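FIG000988: Predicted permease (Vibrio cholerae, PDB 6MJP) probably forms part of the LptBFG ABC transporter complex that moves lipopolysaccharide from the inner membrane to the outer membrane. Local coordinates at residues 276-281 against 337-342. Sequence-based numbering, arbitrary orientation.
Sequences IPLLTM and ALLLAA. With LMT (dodecyl-beta-D-maltoside), chain S.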
loop_
_atom_site.group_PDB
_atom_site.type_symbol
_atom_site.label_atom_id
_atom_site.label_comp_id
_atom_site.label_asym_id
_atom_site.label_seq_id
_atom_site.Cartn_x
_atom_site.Cartn_y
_atom_site.Cartn_z
ATOM N N ILE D 276 -6.959 24.278 1.211
ATOM C CA ILE D 276 -5.503 24.299 1.374
ATOM C C ILE D 276 -5.157 24.707 2.801
ATOM O O ILE D 276 -4.432 23.970 3.487
ATOM C CB ILE D 276 -4.815 25.243 0.369
ATOM C CG1 ILE D 276 -5.138 24.905 -1.091
ATOM C CG2 ILE D 276 -3.304 25.197 0.574
ATOM C CD1 ILE D 276 -4.675 23.541 -1.504
ATOM N N PRO D 277 -5.634 25.860 3.293
ATOM C CA PRO D 277 -5.304 26.224 4.671
ATOM C C PRO D 277 -5.988 25.344 5.702
ATOM O O PRO D 277 -5.395 25.105 6.758
ATOM C CB PRO D 277 -5.764 27.683 4.764
ATOM C CG PRO D 277 -6.892 27.756 3.833
ATOM C CD PRO D 277 -6.475 26.902 2.673
ATOM N N LEU D 278 -7.202 24.847 5.446
ATOM C CA LEU D 278 -7.857 23.996 6.437
ATOM C C LEU D 278 -7.054 22.729 6.683
ATOM O O LEU D 278 -6.874 22.307 7.832
ATOM C CB LEU D 278 -9.273 23.647 5.989
ATOM C CG LEU D 278 -10.211 24.829 5.756
ATOM C CD1 LEU D 278 -11.423 24.358 4.977
ATOM C CD2 LEU D 278 -10.627 25.480 7.070
ATOM N N LEU D 279 -6.567 22.104 5.604
ATOM C CA LEU D 279 -5.765 20.890 5.727
ATOM C C LEU D 279 -4.460 21.167 6.458
ATOM O O LEU D 279 -4.004 20.343 7.264
ATOM C CB LEU D 279 -5.494 20.306 4.340
ATOM C CG LEU D 279 -6.628 19.489 3.716
ATOM C CD1 LEU D 279 -6.263 19.000 2.323
ATOM C CD2 LEU D 279 -7.015 18.318 4.613
ATOM N N THR D 280 -3.849 22.325 6.180
ATOM C CA THR D 280 -2.635 22.734 6.880
ATOM C C THR D 280 -2.858 22.794 8.386
ATOM O O THR D 280 -2.101 22.199 9.165
ATOM C CB THR D 280 -2.174 24.100 6.364
ATOM O OG1 THR D 280 -1.700 23.996 5.016
ATOM C CG2 THR D 280 -1.062 24.641 7.218
ATOM N N MET D 281 -3.891 23.527 8.811
ATOM C CA MET D 281 -4.171 23.670 10.233
ATOM C C MET D 281 -4.514 22.335 10.873
ATOM O O MET D 281 -4.219 22.119 12.054
ATOM C CB MET D 281 -5.296 24.676 10.437
ATOM C CG MET D 281 -4.832 26.118 10.329
ATOM S SD MET D 281 -3.743 26.578 11.695
ATOM C CE MET D 281 -4.869 26.412 13.085
ATOM N N ALA D 337 -16.909 20.725 8.280
ATOM C CA ALA D 337 -16.472 19.589 9.088
ATOM C C ALA D 337 -14.951 19.498 9.138
ATOM O O ALA D 337 -14.372 19.135 10.171
ATOM C CB ALA D 337 -17.068 18.293 8.547
ATOM N N LEU D 338 -14.284 19.827 8.035
ATOM C CA LEU D 338 -12.830 19.887 8.057
ATOM C C LEU D 338 -12.349 20.958 9.029
ATOM O O LEU D 338 -11.461 20.714 9.859
ATOM C CB LEU D 338 -12.302 20.148 6.649
ATOM C CG LEU D 338 -10.783 20.065 6.510
ATOM C CD1 LEU D 338 -10.291 18.685 6.911
ATOM C CD2 LEU D 338 -10.373 20.397 5.092
ATOM N N LEU D 339 -12.938 22.153 8.948
ATOM C CA LEU D 339 -12.554 23.247 9.835
ATOM C C LEU D 339 -12.796 22.889 11.296
ATOM O O LEU D 339 -11.936 23.123 12.155
ATOM C CB LEU D 339 -13.326 24.511 9.448
ATOM C CG LEU D 339 -13.069 25.860 10.121
ATOM C CD1 LEU D 339 -13.956 26.030 11.328
ATOM C CD2 LEU D 339 -11.618 26.008 10.520
ATOM N N LEU D 340 -13.961 22.324 11.602
ATOM C CA LEU D 340 -14.227 21.960 12.985
ATOM C C LEU D 340 -13.217 20.935 13.473
ATOM O O LEU D 340 -12.725 21.026 14.603
ATOM C CB LEU D 340 -15.652 21.441 13.131
ATOM C CG LEU D 340 -16.059 21.042 14.546
ATOM C CD1 LEU D 340 -15.838 22.189 15.519
ATOM C CD2 LEU D 340 -17.508 20.617 14.536
ATOM N N ALA D 341 -12.854 19.983 12.609
ATOM C CA ALA D 341 -11.889 18.965 13.000
ATOM C C ALA D 341 -10.540 19.587 13.338
ATOM O O ALA D 341 -9.948 19.264 14.375
ATOM C CB ALA D 341 -11.763 17.929 11.890
ATOM N N ALA D 342 -10.057 20.507 12.489
ATOM C CA ALA D 342 -8.785 21.188 12.735
ATOM C C ALA D 342 -8.792 21.950 14.053
ATOM O O ALA D 342 -7.784 21.965 14.770
ATOM C CB ALA D 342 -8.470 22.142 11.587
HETATM C C1B LMT S . -3.409 13.341 21.025
HETATM C C2B LMT S . -2.138 14.211 20.909
HETATM C C3B LMT S . -0.880 13.412 21.315
HETATM C C4B LMT S . -1.085 12.710 22.683
HETATM C C5B LMT S . -2.390 11.899 22.592
HETATM C C6B LMT S . -2.624 11.126 23.891
HETATM O O1B LMT S . -3.440 12.401 19.991
HETATM O O2B LMT S . -2.047 14.655 19.611
HETATM O O3B LMT S . 0.238 14.202 21.295
HETATM O "O4'" LMT S . -0.036 11.861 22.967
HETATM O O5B LMT S . -3.495 12.716 22.276
HETATM O O6B LMT S . -3.967 10.903 24.086
HETATM C "C1'" LMT S . -5.879 11.430 16.785
HETATM C "C2'" LMT S . -5.112 12.762 16.654
HETATM C "C3'" LMT S . -3.966 12.825 17.685
HETATM C "C4'" LMT S . -4.514 12.503 19.086
HETATM C "C5'" LMT S . -5.187 11.122 18.943
HETATM C "C6'" LMT S . -5.567 10.466 20.242
HETATM O "O1'" LMT S . -6.986 11.422 15.983
HETATM O "O2'" LMT S . -4.558 12.795 15.405
HETATM O "O3'" LMT S . -3.375 14.052 17.658
HETATM O "O5'" LMT S . -6.315 11.244 18.123
HETATM O "O6'" LMT S . -6.602 11.214 20.749
HETATM C C1 LMT S . -7.589 12.670 15.736
HETATM C C2 LMT S . -7.817 12.706 14.255
HETATM C C3 LMT S . -8.831 13.700 13.783
HETATM C C4 LMT S . -9.361 13.255 12.446
HETATM C C5 LMT S . -10.068 14.382 11.760
HETATM C C6 LMT S . -10.763 13.920 10.516
HETATM C C7 LMT S . -11.271 15.092 9.723
HETATM C C8 LMT S . -12.059 14.598 8.551
HETATM C C9 LMT S . -12.510 15.695 7.640
HETATM C C10 LMT S . -13.472 15.123 6.632
HETATM C C11 LMT S . -14.876 15.081 7.159
HETATM C C12 LMT S . -15.880 14.804 6.082
#
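With CG of Leu338 turned anti to its own nitrogen (chi1 -173°) and CG of Leu278 anti to its carbonyl carbon (chi1 -59°), the two leucines meet across the interface between helices 260-286 and 332-346. CD2 of Leu338 rests against CB of Leu278 (3.5 Å), at the base of that side chain. The same methyl also meets CD2 of Leu279 at 4.0 Å, so Leu338 lodges between two consecutive leucines. The CD2 branch of Leu278 lies across Leu339 at about a right angle, their CD2 methyls 3.6 Å apart.

One turn further on, the small Ala342 takes over: its CB faces CB of Met281 at 4.2 Å and lies 4.1 Å from O of Leu278, bringing methyl against backbone. No hydrogen bond joins the two segments, whose axes run roughly parallel at 28° and approach to 8.8 Å. Dodecyl maltoside lies along helix 332-346, its alkyl chain touching CB of Ala341 through C7 (3.6 Å) and CD1 of Leu338 through C9 (3.8 Å).

Just beyond, Asn346 ND2 hydrogen-bonds to O of Ala342 on its own helix and to O of Met281 on the partner, the latter bond linking the two predicted transmembrane helices. Helix 299-321 adds Tyr306 against Leu279 and Tyr309 against Leu338, while helix 48-81 meets Ile276, Leu279 and Thr280, and helix 95-134 meets Thr280 and Met281.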